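Side-chain contacts in fervidolysin (Fervidobacterium pennivorans, PDB 1R6V), which degrades keratin into peptides as a subtilisin-like serine protease, letting its bacterium grow on native feathers: residues 4-9 / 573-578; 39-44 / 53-58; 62-67 / 89-94; 149-154 / 435-440; 388-393 / 408-413. The protein carries 1 engineered substitution. One frame throughout, in Å; residues are numbered along the deposited sequence.

Contact 1: 4-9 / 573-578; sequences KDLASL and QFVVVD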
# COMPACT_ATOMS: atom_id res chain seq x y z
N LYS A 4 -27.86 -23.03 18.48
CA LYS A 4 -29.05 -22.57 19.18
C LYS A 4 -28.94 -22.84 20.68
O LYS A 4 -29.47 -22.07 21.49
CB LYS A 4 -30.31 -23.25 18.62
CG LYS A 4 -30.66 -22.83 17.19
CD LYS A 4 -31.93 -23.54 16.70
CE LYS A 4 -32.29 -23.10 15.28
NZ LYS A 4 -33.56 -23.73 14.80
N ASP A 5 -28.26 -23.92 21.04
CA ASP A 5 -28.08 -24.29 22.44
C ASP A 5 -26.59 -24.33 22.78
O ASP A 5 -25.79 -24.84 22.00
CB ASP A 5 -28.71 -25.66 22.70
CG ASP A 5 -28.70 -26.04 24.17
OD1 ASP A 5 -29.18 -25.24 24.99
OD2 ASP A 5 -28.21 -27.14 24.50
N LEU A 6 -26.23 -23.81 23.94
CA LEU A 6 -24.83 -23.77 24.36
C LEU A 6 -24.34 -25.11 24.93
O LEU A 6 -23.20 -25.50 24.71
CB LEU A 6 -24.64 -22.65 25.39
CG LEU A 6 -23.26 -22.04 25.60
CD1 LEU A 6 -23.37 -20.83 26.52
CD2 LEU A 6 -22.32 -23.07 26.18
N ALA A 7 -25.22 -25.80 25.65
CA ALA A 7 -24.88 -27.08 26.26
C ALA A 7 -24.70 -28.19 25.22
O ALA A 7 -23.98 -29.16 25.46
CB ALA A 7 -25.96 -27.48 27.26
N SER A 8 -25.33 -28.03 24.07
CA SER A 8 -25.25 -29.04 23.02
C SER A 8 -24.07 -28.86 22.07
O SER A 8 -23.78 -29.73 21.25
CB SER A 8 -26.55 -29.05 22.21
OG SER A 8 -26.76 -27.79 21.60
N LEU A 9 -23.38 -27.73 22.18
CA LEU A 9 -22.23 -27.46 21.32
C LEU A 9 -21.07 -28.39 21.62
O LEU A 9 -20.77 -28.68 22.78
CB LEU A 9 -21.77 -26.01 21.48
CG LEU A 9 -22.68 -24.92 20.91
CD1 LEU A 9 -22.05 -23.56 21.20
CD2 LEU A 9 -22.87 -25.11 19.42
N GLN A 573 -22.79 -23.33 34.86
CA GLN A 573 -21.42 -23.52 34.42
C GLN A 573 -20.94 -22.35 33.59
O GLN A 573 -21.71 -21.73 32.85
CB GLN A 573 -21.28 -24.80 33.58
CG GLN A 573 -21.65 -26.07 34.30
CD GLN A 573 -21.25 -27.30 33.51
OE1 GLN A 573 -20.06 -27.61 33.39
NE2 GLN A 573 -22.24 -28.00 32.94
N PHE A 574 -19.66 -22.04 33.76
CA PHE A 574 -18.98 -20.98 33.02
C PHE A 574 -18.47 -21.69 31.77
O PHE A 574 -17.87 -22.75 31.86
CB PHE A 574 -17.80 -20.44 33.83
CG PHE A 574 -16.84 -19.59 33.02
CD1 PHE A 574 -17.30 -18.59 32.17
CD2 PHE A 574 -15.47 -19.78 33.16
CE1 PHE A 574 -16.41 -17.78 31.47
CE2 PHE A 574 -14.57 -18.97 32.46
CZ PHE A 574 -15.05 -17.96 31.61
N VAL A 575 -18.72 -21.08 30.62
CA VAL A 575 -18.32 -21.68 29.36
C VAL A 575 -17.54 -20.72 28.49
O VAL A 575 -17.89 -19.55 28.37
CB VAL A 575 -19.56 -22.11 28.56
CG1 VAL A 575 -19.13 -22.92 27.34
CG2 VAL A 575 -20.49 -22.91 29.45
N VAL A 576 -16.48 -21.24 27.88
CA VAL A 576 -15.66 -20.45 26.97
C VAL A 576 -16.11 -20.95 25.60
O VAL A 576 -15.96 -22.13 25.28
CB VAL A 576 -14.16 -20.70 27.18
CG1 VAL A 576 -13.36 -19.92 26.16
CG2 VAL A 576 -13.77 -20.28 28.59
N VAL A 577 -16.68 -20.06 24.81
CA VAL A 577 -17.23 -20.46 23.52
C VAL A 577 -16.69 -19.69 22.33
O VAL A 577 -16.14 -18.60 22.46
CB VAL A 577 -18.78 -20.34 23.59
CG1 VAL A 577 -19.20 -18.89 23.77
CG2 VAL A 577 -19.42 -20.93 22.36
N ASP A 578 -16.83 -20.29 21.15
CA ASP A 578 -16.42 -19.67 19.91
C ASP A 578 -17.42 -18.53 19.69
O ASP A 578 -18.62 -18.70 19.93
CB ASP A 578 -16.50 -20.70 18.78
CG ASP A 578 -16.37 -20.07 17.41
OD1 ASP A 578 -17.37 -20.11 16.66
OD2 ASP A 578 -15.28 -19.53 17.09
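L6 and V575 meet carbon to carbon, and tightly. CD2 of L6 sits against both methyls and CB of the valine, 3.4 Å from V575 CG1 and 3.8 Å from V575 CG2, the first closer than an ordinary van der Waals contact. Setting CG of L6 opposite the backbone N (chi1 -157°) swings the isobutyl group out of its turn and alongside V575, the two side chains pointing in opposite senses. A looser pair lies next to it: L9 CD1 rests 3.9 Å from V577 CG2, the side chains meeting at a slant.

The polar work is done inside the turn and by the sheet behind it. S8 N gives a weak, bent bond to D5 OD2 (3.0 Å). R587 donates to the carbonyl oxygens of both L6 and L9, tying the two ends of the turn to the sandwich.

Thus a turn of the propeptide leans on the second beta-sandwich domain. V575 and V577 stand on strand 573-577, which runs between strands 584-589 and 604-610; Q610 and W644 also touch L6, and V584 lies against L9.

Contact 2: 39-44 / 53-58; sequences NDRSEV and GKVVLE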
# COMPACT_ATOMS: atom_id res chain seq x y z
N ASN A 39 -7.18 -17.35 -0.94
CA ASN A 39 -6.20 -18.40 -1.10
C ASN A 39 -6.99 -19.41 -1.93
O ASN A 39 -6.52 -19.87 -2.95
CB ASN A 39 -5.77 -18.99 0.24
CG ASN A 39 -4.75 -18.13 0.95
OD1 ASN A 39 -3.84 -17.57 0.32
ND2 ASN A 39 -4.89 -18.01 2.26
N ASP A 40 -8.22 -19.69 -1.50
CA ASP A 40 -9.11 -20.64 -2.18
C ASP A 40 -10.18 -19.90 -2.97
O ASP A 40 -11.14 -19.38 -2.40
CB ASP A 40 -9.74 -21.56 -1.12
CG ASP A 40 -10.78 -22.51 -1.69
OD1 ASP A 40 -11.06 -22.48 -2.90
OD2 ASP A 40 -11.32 -23.30 -0.88
N ARG A 41 -10.02 -19.83 -4.29
CA ARG A 41 -10.97 -19.12 -5.14
C ARG A 41 -12.43 -19.54 -4.92
O ARG A 41 -13.34 -18.73 -5.06
CB ARG A 41 -10.59 -19.30 -6.62
CG ARG A 41 -11.58 -18.70 -7.65
CD ARG A 41 -11.78 -17.18 -7.45
NE ARG A 41 -12.76 -16.61 -8.39
CZ ARG A 41 -14.08 -16.62 -8.21
NH1 ARG A 41 -14.61 -17.18 -7.13
NH2 ARG A 41 -14.88 -16.05 -9.11
N SER A 42 -12.66 -20.80 -4.56
CA SER A 42 -14.04 -21.25 -4.36
C SER A 42 -14.71 -20.55 -3.17
O SER A 42 -15.93 -20.32 -3.17
CB SER A 42 -14.09 -22.77 -4.17
OG SER A 42 -13.53 -23.17 -2.94
N GLU A 43 -13.92 -20.19 -2.16
CA GLU A 43 -14.48 -19.52 -0.99
C GLU A 43 -15.02 -18.15 -1.33
O GLU A 43 -15.90 -17.63 -0.64
CB GLU A 43 -13.43 -19.39 0.12
CG GLU A 43 -13.20 -20.66 0.92
CD GLU A 43 -14.41 -21.07 1.76
OE1 GLU A 43 -14.71 -20.39 2.77
OE2 GLU A 43 -15.06 -22.06 1.40
N VAL A 44 -14.47 -17.54 -2.37
CA VAL A 44 -14.92 -16.21 -2.77
C VAL A 44 -16.39 -16.30 -3.17
O VAL A 44 -17.15 -15.36 -2.97
CB VAL A 44 -14.09 -15.67 -3.97
CG1 VAL A 44 -14.59 -14.30 -4.39
CG2 VAL A 44 -12.61 -15.57 -3.56
N GLY A 53 -23.39 -10.14 -4.94
CA GLY A 53 -22.69 -9.20 -5.79
C GLY A 53 -22.32 -9.77 -7.14
O GLY A 53 -22.74 -10.87 -7.50
N LYS A 54 -21.54 -9.01 -7.89
CA LYS A 54 -21.10 -9.46 -9.19
C LYS A 54 -19.61 -9.28 -9.32
O LYS A 54 -19.08 -8.20 -9.04
CB LYS A 54 -21.78 -8.66 -10.30
CG LYS A 54 -21.31 -9.09 -11.68
CD LYS A 54 -21.94 -8.27 -12.77
CE LYS A 54 -21.57 -6.81 -12.67
NZ LYS A 54 -21.98 -6.08 -13.92
N VAL A 55 -18.93 -10.34 -9.73
CA VAL A 55 -17.49 -10.30 -9.93
C VAL A 55 -17.24 -9.47 -11.18
O VAL A 55 -17.82 -9.75 -12.23
CB VAL A 55 -16.93 -11.72 -10.17
CG1 VAL A 55 -15.47 -11.65 -10.58
CG2 VAL A 55 -17.08 -12.56 -8.91
N VAL A 56 -16.40 -8.44 -11.08
CA VAL A 56 -16.10 -7.59 -12.22
C VAL A 56 -14.65 -7.69 -12.68
O VAL A 56 -14.32 -7.26 -13.78
CB VAL A 56 -16.42 -6.11 -11.93
CG1 VAL A 56 -17.93 -5.92 -11.81
CG2 VAL A 56 -15.73 -5.68 -10.65
N LEU A 57 -13.79 -8.25 -11.84
CA LEU A 57 -12.38 -8.39 -12.19
C LEU A 57 -11.80 -9.58 -11.45
O LEU A 57 -12.05 -9.76 -10.26
CB LEU A 57 -11.58 -7.14 -11.80
CG LEU A 57 -10.09 -7.11 -12.13
CD1 LEU A 57 -9.86 -7.12 -13.64
CD2 LEU A 57 -9.50 -5.84 -11.53
N GLU A 58 -11.05 -10.39 -12.18
CA GLU A 58 -10.38 -11.54 -11.60
C GLU A 58 -8.90 -11.34 -11.91
O GLU A 58 -8.52 -11.11 -13.06
CB GLU A 58 -10.84 -12.84 -12.24
CG GLU A 58 -12.29 -13.16 -11.96
CD GLU A 58 -12.48 -14.49 -11.24
OE1 GLU A 58 -13.53 -15.12 -11.46
OE2 GLU A 58 -11.60 -14.90 -10.45
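R41 and E58 form a two-pronged salt bridge, the guanidinium offering its NE side to the carboxylate. R41 NE donates to E58 OE2 and R41 NH2 to E58 OE1, each at 2.9 Å and nearly straight, with N-H...O angles of 163° and 168°. Both oxygens lie near the guanidinium plane, but the carboxylate is turned 41° out of it: OE2 is met on its syn side, OE1 from above its own plane. The arginine gets there by sending CG anti to the backbone N and then bending at chi2, while the glutamate bends at its own chi2 to bring its carboxylate across. R41 NH1 has a further salt bridge to D45, one turn on in the helix, so the group is gripped on two sides. A leucine here would probably leave E58 without its charged mate and free to swing into solvent.

Carbon packing adds little: V55 CG2 lies 4.1 Å from R41 NH2, oblique to the guanidinium. Capping is the third element. D40, at the N-cap of the helix, takes bonds on OD1 from S42 N (2.9 Å) and S42 OG (2.6 Å), both from the same face of the carboxylate.

Helix 41-51 joins strands 33-38 and 54-59 in a beta-alpha-beta crossover of the prodomain, with strand 64-68 lying between those two in the sheet. The salt bridge spans from the start of the helix to the edge strand 54-59, at the surface, and V65 of the middle strand touches both R41 and V55.

Contact 3: 62-67 / 89-94; sequences IKVVSI and IRYVEP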
# COMPACT_ATOMS: atom_id res chain seq x y z
N ILE A 62 -2.35 -12.48 -8.46
CA ILE A 62 -2.20 -12.08 -7.06
C ILE A 62 -3.42 -12.52 -6.23
O ILE A 62 -3.68 -11.99 -5.14
CB ILE A 62 -1.97 -10.54 -6.87
CG1 ILE A 62 -3.16 -9.75 -7.43
CG2 ILE A 62 -0.65 -10.11 -7.52
CD1 ILE A 62 -3.08 -8.23 -7.11
N LYS A 63 -4.15 -13.50 -6.75
CA LYS A 63 -5.31 -14.05 -6.05
C LYS A 63 -6.28 -13.00 -5.50
O LYS A 63 -6.57 -12.96 -4.30
CB LYS A 63 -4.86 -14.98 -4.93
CG LYS A 63 -4.22 -16.28 -5.41
CD LYS A 63 -3.66 -17.05 -4.21
CE LYS A 63 -3.33 -18.49 -4.55
NZ LYS A 63 -4.55 -19.26 -4.95
N VAL A 64 -6.80 -12.17 -6.40
CA VAL A 64 -7.74 -11.12 -6.05
C VAL A 64 -8.93 -11.16 -6.97
O VAL A 64 -8.81 -11.45 -8.15
CB VAL A 64 -7.10 -9.71 -6.18
CG1 VAL A 64 -8.19 -8.63 -6.13
CG2 VAL A 64 -6.12 -9.48 -5.04
N VAL A 65 -10.10 -10.92 -6.39
CA VAL A 65 -11.34 -10.84 -7.15
C VAL A 65 -11.99 -9.55 -6.66
O VAL A 65 -12.04 -9.32 -5.45
CB VAL A 65 -12.33 -11.98 -6.81
CG1 VAL A 65 -13.66 -11.72 -7.51
CG2 VAL A 65 -11.78 -13.33 -7.24
N SER A 66 -12.45 -8.71 -7.57
CA SER A 66 -13.12 -7.47 -7.18
C SER A 66 -14.62 -7.76 -7.36
O SER A 66 -15.02 -8.32 -8.38
CB SER A 66 -12.69 -6.30 -8.07
OG SER A 66 -13.08 -6.52 -9.40
N ILE A 67 -15.42 -7.39 -6.36
CA ILE A 67 -16.86 -7.65 -6.38
C ILE A 67 -17.68 -6.38 -6.27
O ILE A 67 -17.53 -5.61 -5.33
CB ILE A 67 -17.25 -8.56 -5.19
CG1 ILE A 67 -16.44 -9.85 -5.24
CG2 ILE A 67 -18.78 -8.82 -5.21
CD1 ILE A 67 -16.67 -10.76 -4.03
N ILE A 89 -9.84 -17.26 2.85
CA ILE A 89 -9.86 -15.87 2.40
C ILE A 89 -8.72 -15.12 3.11
O ILE A 89 -8.56 -15.27 4.32
CB ILE A 89 -11.21 -15.18 2.74
CG1 ILE A 89 -12.36 -15.79 1.92
CG2 ILE A 89 -11.14 -13.68 2.48
CD1 ILE A 89 -12.16 -15.77 0.42
N ARG A 90 -7.94 -14.34 2.37
CA ARG A 90 -6.85 -13.59 3.00
C ARG A 90 -7.34 -12.25 3.56
O ARG A 90 -7.00 -11.88 4.69
CB ARG A 90 -5.70 -13.37 2.01
CG ARG A 90 -4.75 -14.56 1.88
CD ARG A 90 -3.60 -14.26 0.91
NE ARG A 90 -4.14 -14.14 -0.44
CZ ARG A 90 -3.98 -13.09 -1.24
NH1 ARG A 90 -3.27 -12.03 -0.85
NH2 ARG A 90 -4.56 -13.10 -2.42
N TYR A 91 -8.13 -11.51 2.78
CA TYR A 91 -8.62 -10.23 3.25
C TYR A 91 -9.75 -9.73 2.38
O TYR A 91 -9.98 -10.24 1.28
CB TYR A 91 -7.50 -9.17 3.25
CG TYR A 91 -6.94 -8.89 1.87
CD1 TYR A 91 -7.64 -8.08 0.96
CD2 TYR A 91 -5.76 -9.48 1.45
CE1 TYR A 91 -7.16 -7.90 -0.35
CE2 TYR A 91 -5.27 -9.31 0.14
CZ TYR A 91 -5.98 -8.51 -0.75
OH TYR A 91 -5.50 -8.33 -2.03
N VAL A 92 -10.47 -8.73 2.90
CA VAL A 92 -11.55 -8.09 2.17
C VAL A 92 -11.34 -6.62 2.44
O VAL A 92 -11.31 -6.21 3.59
CB VAL A 92 -12.94 -8.47 2.72
CG1 VAL A 92 -14.02 -7.76 1.89
CG2 VAL A 92 -13.13 -9.98 2.65
N GLU A 93 -11.18 -5.81 1.39
CA GLU A 93 -10.95 -4.38 1.61
C GLU A 93 -11.61 -3.56 0.51
O GLU A 93 -11.97 -4.09 -0.53
CB GLU A 93 -9.44 -4.12 1.59
CG GLU A 93 -8.82 -4.42 0.23
CD GLU A 93 -7.30 -4.28 0.21
OE1 GLU A 93 -6.71 -4.53 -0.86
OE2 GLU A 93 -6.70 -3.92 1.25
N PRO A 94 -11.78 -2.24 0.71
CA PRO A 94 -12.38 -1.44 -0.35
C PRO A 94 -11.24 -0.98 -1.28
O PRO A 94 -10.07 -1.27 -1.03
CB PRO A 94 -12.97 -0.25 0.41
CG PRO A 94 -11.94 -0.03 1.47
CD PRO A 94 -11.64 -1.45 1.96
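R90 reaches I62 and K63 by a bend late in its chain: CG stands anti to the carbonyl carbon (chi1 -82°), and a turn at chi3 (-68°) brings NH2 up to the carbonyls of I62 and K63. Y91 reaches V64 from a tighter start, its CG wedged between backbone N and carbonyl carbon (chi1 62°), and its hydroxyl ends up beside the valine.

R90 NH2 donates to I62 O at 3.1 Å, with the donor tilted from both the carbonyl and the guanidinium plane. K63 O is nearer, 2.8 Å from R90 NH2, yet the angle is too poor for a hydrogen bond. K63 CB also presses on this nitrogen, at 3.2 Å. R90 NE donates to Y38 O, the stronger polar tie, so two carbonyls, one just before strand 64-68 and one on strand 33-38, help fix the rotation of the guanidinium. The amine of K63 donates to N39 O instead.

Order and direction of the strands give the ferredoxin-like beta-alpha-beta-beta-alpha-beta fold familiar from subtilisin propeptides, and strands 64-68 and 89-93 flank strand 33-38. Each segment carries a bulge: K63 and V64 form a G1 bulge against strand 54-59, and R90 and Y91 a classic bulge against strand 33-38.

V64 CG2 sits 3.3 Å from Y91 OH; the methyl touches the hydroxyl, the two side chains meeting at a slant. That hydroxyl is hydrogen-bonded to T276 OG1 at the start of helix 275-286 in the peptidase, where E93 also accepts from Y275 N.

Contact 4: 149-154 / 435-440; sequences EEASGT and AALQGP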
# COMPACT_ATOMS: atom_id res chain seq x y z
N GLU A 149 26.18 6.76 -26.06
CA GLU A 149 26.86 5.82 -26.95
C GLU A 149 27.13 4.51 -26.22
O GLU A 149 27.20 3.45 -26.84
CB GLU A 149 28.18 6.40 -27.45
CG GLU A 149 28.02 7.64 -28.30
CD GLU A 149 29.29 7.95 -29.08
OE1 GLU A 149 29.63 7.14 -29.97
OE2 GLU A 149 29.94 8.97 -28.79
N GLU A 150 27.28 4.59 -24.90
CA GLU A 150 27.52 3.38 -24.11
C GLU A 150 26.19 2.71 -23.73
O GLU A 150 26.04 1.49 -23.84
CB GLU A 150 28.33 3.70 -22.84
CG GLU A 150 28.37 2.54 -21.84
CD GLU A 150 29.23 2.80 -20.62
OE1 GLU A 150 29.50 3.97 -20.28
OE2 GLU A 150 29.62 1.81 -19.96
N ALA A 151 25.23 3.52 -23.28
CA ALA A 151 23.92 3.01 -22.87
C ALA A 151 22.87 4.11 -23.01
O ALA A 151 23.12 5.26 -22.65
CB ALA A 151 23.99 2.54 -21.42
N SER A 152 21.69 3.75 -23.51
CA SER A 152 20.59 4.71 -23.70
C SER A 152 19.20 4.12 -23.42
O SER A 152 18.18 4.75 -23.71
CB SER A 152 20.62 5.23 -25.14
OG SER A 152 20.38 4.16 -26.04
N GLY A 153 19.17 2.91 -22.87
CA GLY A 153 17.89 2.28 -22.56
C GLY A 153 17.41 1.29 -23.62
O GLY A 153 16.27 0.84 -23.58
N THR A 154 18.28 0.94 -24.57
CA THR A 154 17.92 -0.00 -25.62
C THR A 154 17.28 -1.29 -25.10
O THR A 154 17.83 -1.94 -24.22
CB THR A 154 19.16 -0.38 -26.44
OG1 THR A 154 19.80 0.82 -26.89
CG2 THR A 154 18.78 -1.23 -27.64
N ALA A 435 27.68 8.99 -12.97
CA ALA A 435 28.33 8.27 -11.89
C ALA A 435 27.70 6.89 -11.70
O ALA A 435 28.39 5.89 -11.46
CB ALA A 435 28.26 9.07 -10.58
N ALA A 436 26.37 6.82 -11.81
CA ALA A 436 25.70 5.53 -11.64
C ALA A 436 26.10 4.54 -12.73
O ALA A 436 26.35 3.36 -12.45
CB ALA A 436 24.18 5.72 -11.65
N LEU A 437 26.19 5.01 -13.97
CA LEU A 437 26.52 4.13 -15.08
C LEU A 437 27.93 3.54 -14.95
O LEU A 437 28.20 2.46 -15.46
CB LEU A 437 26.37 4.88 -16.41
CG LEU A 437 26.37 4.04 -17.69
CD1 LEU A 437 25.22 3.04 -17.66
CD2 LEU A 437 26.24 4.97 -18.87
N GLN A 438 28.82 4.26 -14.28
CA GLN A 438 30.18 3.78 -14.08
C GLN A 438 30.18 2.52 -13.24
O GLN A 438 31.02 1.63 -13.42
CB GLN A 438 31.04 4.85 -13.39
CG GLN A 438 31.34 6.03 -14.28
CD GLN A 438 32.36 6.96 -13.67
OE1 GLN A 438 33.42 6.53 -13.24
NE2 GLN A 438 32.04 8.25 -13.64
N GLY A 439 29.22 2.44 -12.33
CA GLY A 439 29.11 1.28 -11.48
C GLY A 439 30.33 1.12 -10.60
O GLY A 439 30.97 2.09 -10.22
N PRO A 440 30.67 -0.13 -10.25
CA PRO A 440 29.93 -1.32 -10.66
C PRO A 440 28.62 -1.44 -9.87
O PRO A 440 28.34 -0.66 -8.97
CB PRO A 440 30.90 -2.45 -10.32
CG PRO A 440 31.54 -1.94 -9.06
CD PRO A 440 31.84 -0.49 -9.44
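E150 and L437 lie alongside each other, pointing in opposite senses, with carboxylate oxygen OE1 against methyl CD2. E150 OE1 lies 3.7 Å from L437 CD2, and E150 CD is 4.1 Å from the same methyl. L437 CD1 is 4.0 Å from A151 CB and L437 CD2 is 4.2 Å from it, so CD2 touches both neighbours. The leucine gets there with CG opposite its backbone N (chi1 -167°); E150 reaches it with its chain extended beyond CG.

Both segments belong to the subtilisin-like catalytic domain: the end of helix 145-150 meets the end of helix 433-438, which G439 terminates with its positive phi. Cutting L437 back to an alanine is likely to open a gap beside A151 and E150, taking away the partner of the A151 methyl.

Helix 380-397 packs against both segments and supplies the polar ties. K397 makes a salt bridge with E150 OE2 and also donates to L437 O, holding the charged end of the glutamate next to the helix terminus. Q396 OE1 takes the backbone N-H groups of S152, G153 and T154, while L394 packs against L437 and V393 against A151.

Contact 5: 388-393 / 408-413; sequences TGVVAV and KLLENT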
# COMPACT_ATOMS: atom_id res chain seq x y z
N THR A 388 13.27 7.41 -13.49
CA THR A 388 12.84 6.24 -14.26
C THR A 388 13.72 6.11 -15.51
O THR A 388 14.10 5.00 -15.91
CB THR A 388 11.34 6.36 -14.64
OG1 THR A 388 10.56 6.29 -13.44
CG2 THR A 388 10.90 5.23 -15.55
N GLY A 389 14.05 7.25 -16.11
CA GLY A 389 14.92 7.24 -17.28
C GLY A 389 16.32 6.75 -16.95
O GLY A 389 16.94 6.00 -17.70
N VAL A 390 16.84 7.19 -15.81
CA VAL A 390 18.17 6.75 -15.39
C VAL A 390 18.14 5.24 -15.18
O VAL A 390 19.05 4.53 -15.59
CB VAL A 390 18.61 7.47 -14.10
CG1 VAL A 390 19.87 6.80 -13.53
CG2 VAL A 390 18.92 8.94 -14.41
N VAL A 391 17.10 4.74 -14.51
CA VAL A 391 16.99 3.29 -14.29
C VAL A 391 16.97 2.53 -15.62
O VAL A 391 17.60 1.47 -15.76
CB VAL A 391 15.69 2.94 -13.48
CG1 VAL A 391 15.50 1.41 -13.39
CG2 VAL A 391 15.80 3.51 -12.06
N ALA A 392 16.22 3.03 -16.60
CA ALA A 392 16.16 2.36 -17.89
C ALA A 392 17.54 2.25 -18.54
O ALA A 392 17.87 1.21 -19.12
CB ALA A 392 15.19 3.08 -18.82
N VAL A 393 18.34 3.31 -18.45
CA VAL A 393 19.69 3.29 -19.02
C VAL A 393 20.55 2.27 -18.24
O VAL A 393 21.27 1.46 -18.84
CB VAL A 393 20.34 4.73 -18.98
CG1 VAL A 393 21.79 4.70 -19.50
CG2 VAL A 393 19.51 5.67 -19.88
N LYS A 408 20.30 0.93 -4.73
CA LYS A 408 21.54 1.26 -4.02
C LYS A 408 22.56 1.93 -4.91
O LYS A 408 23.35 2.74 -4.44
CB LYS A 408 22.15 0.02 -3.37
CG LYS A 408 21.32 -0.58 -2.23
CD LYS A 408 20.91 0.45 -1.15
CE LYS A 408 22.08 1.27 -0.64
NZ LYS A 408 21.61 2.22 0.43
N LEU A 409 22.58 1.58 -6.19
CA LEU A 409 23.54 2.18 -7.10
C LEU A 409 23.23 3.67 -7.20
O LEU A 409 24.12 4.52 -7.15
CB LEU A 409 23.45 1.54 -8.49
CG LEU A 409 24.39 2.12 -9.56
CD1 LEU A 409 25.86 2.19 -9.07
CD2 LEU A 409 24.30 1.26 -10.80
N LEU A 410 21.94 3.99 -7.32
CA LEU A 410 21.55 5.39 -7.39
C LEU A 410 21.93 6.17 -6.14
O LEU A 410 22.42 7.29 -6.22
CB LEU A 410 20.04 5.52 -7.59
CG LEU A 410 19.47 4.98 -8.90
CD1 LEU A 410 17.98 5.22 -8.89
CD2 LEU A 410 20.12 5.62 -10.08
N GLU A 411 21.67 5.58 -4.97
CA GLU A 411 21.96 6.24 -3.71
C GLU A 411 23.46 6.37 -3.47
O GLU A 411 23.92 7.39 -2.97
CB GLU A 411 21.28 5.48 -2.57
CG GLU A 411 19.74 5.57 -2.64
CD GLU A 411 19.04 4.67 -1.64
OE1 GLU A 411 19.72 3.97 -0.85
OE2 GLU A 411 17.79 4.66 -1.65
N ASN A 412 24.21 5.34 -3.85
CA ASN A 412 25.66 5.37 -3.66
C ASN A 412 26.37 6.36 -4.57
O ASN A 412 27.49 6.80 -4.25
CB ASN A 412 26.27 3.98 -3.90
CG ASN A 412 25.88 2.98 -2.82
OD1 ASN A 412 25.40 3.35 -1.75
ND2 ASN A 412 26.09 1.70 -3.10
N THR A 413 25.75 6.75 -5.68
CA THR A 413 26.38 7.67 -6.62
C THR A 413 25.75 9.05 -6.71
O THR A 413 26.19 9.89 -7.51
CB THR A 413 26.45 7.06 -8.05
OG1 THR A 413 25.12 6.72 -8.49
CG2 THR A 413 27.32 5.82 -8.06
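L410 lays its two methyls over V390 and V391, one branch to each. CD2 meets V390 CG1 at 3.7 Å, and CD1 stands farther off, 4.2 Å from V391 CG2. The leucine and V390 run past one another in opposite senses, so they overlap along their flanks. The CB of L410 points toward the other helix, chi1 (-64°) puts CG anti to the carbonyl carbon, and V390 answers with CG1 set anti to its backbone N.

All three residues are buried, and nothing polar passes between the segments. V387 and L394 of the first helix also touch L410, so the leucine is surrounded by residues at i, i+3, i+4 and i+7 of helix 380-397, a knobs-into-holes fit here.

Among the polar side chains of 408-413, K408 and T413 bond within the segment. K408 NZ makes a salt bridge with E411 OE1 at 2.9 Å, meeting it nearly along the C-O bond, and has a long, weak ion pair to D494; E411 OE2 makes a salt bridge with R407. Near the end of the helix T413 OG1 donates to L409 O (2.8 Å), the donor lying 29° out of the carbonyl plane.

Helix 380-397 is the long helix of the subtilisin fold whose start carries S381, assigned to the charge relay system; this contact lies well along it. Strand 290-294 of the central sheet covers another side of it, through V290 on V391. Helix 403-413 packs against it through L410 and L409, and helix 433-438 follows, with L433 touching V390 and A435 and A436 touching T413.

In the fold
Contacts 2 and 3 share the propeptide's antiparallel sheet, their centres 8 Å apart, and touch through K63 NZ on N39 O and V65 on V55. Contacts 4 and 5 form a second pair in the catalytic domain, 9 Å between centres, joined by helix 380-397 and by T413 against A436. Along the chain the order is contact 2, contact 3, then contact 4 enclosing contact 5, and contact 1 encloses them all, joining the first residues to strand 573-577. Contact 1 lies about 70 Å from contact 4, centre to centre, on the far side of the molecule. The propeptide therefore touches the second sandwich domain as well as covering the peptidase.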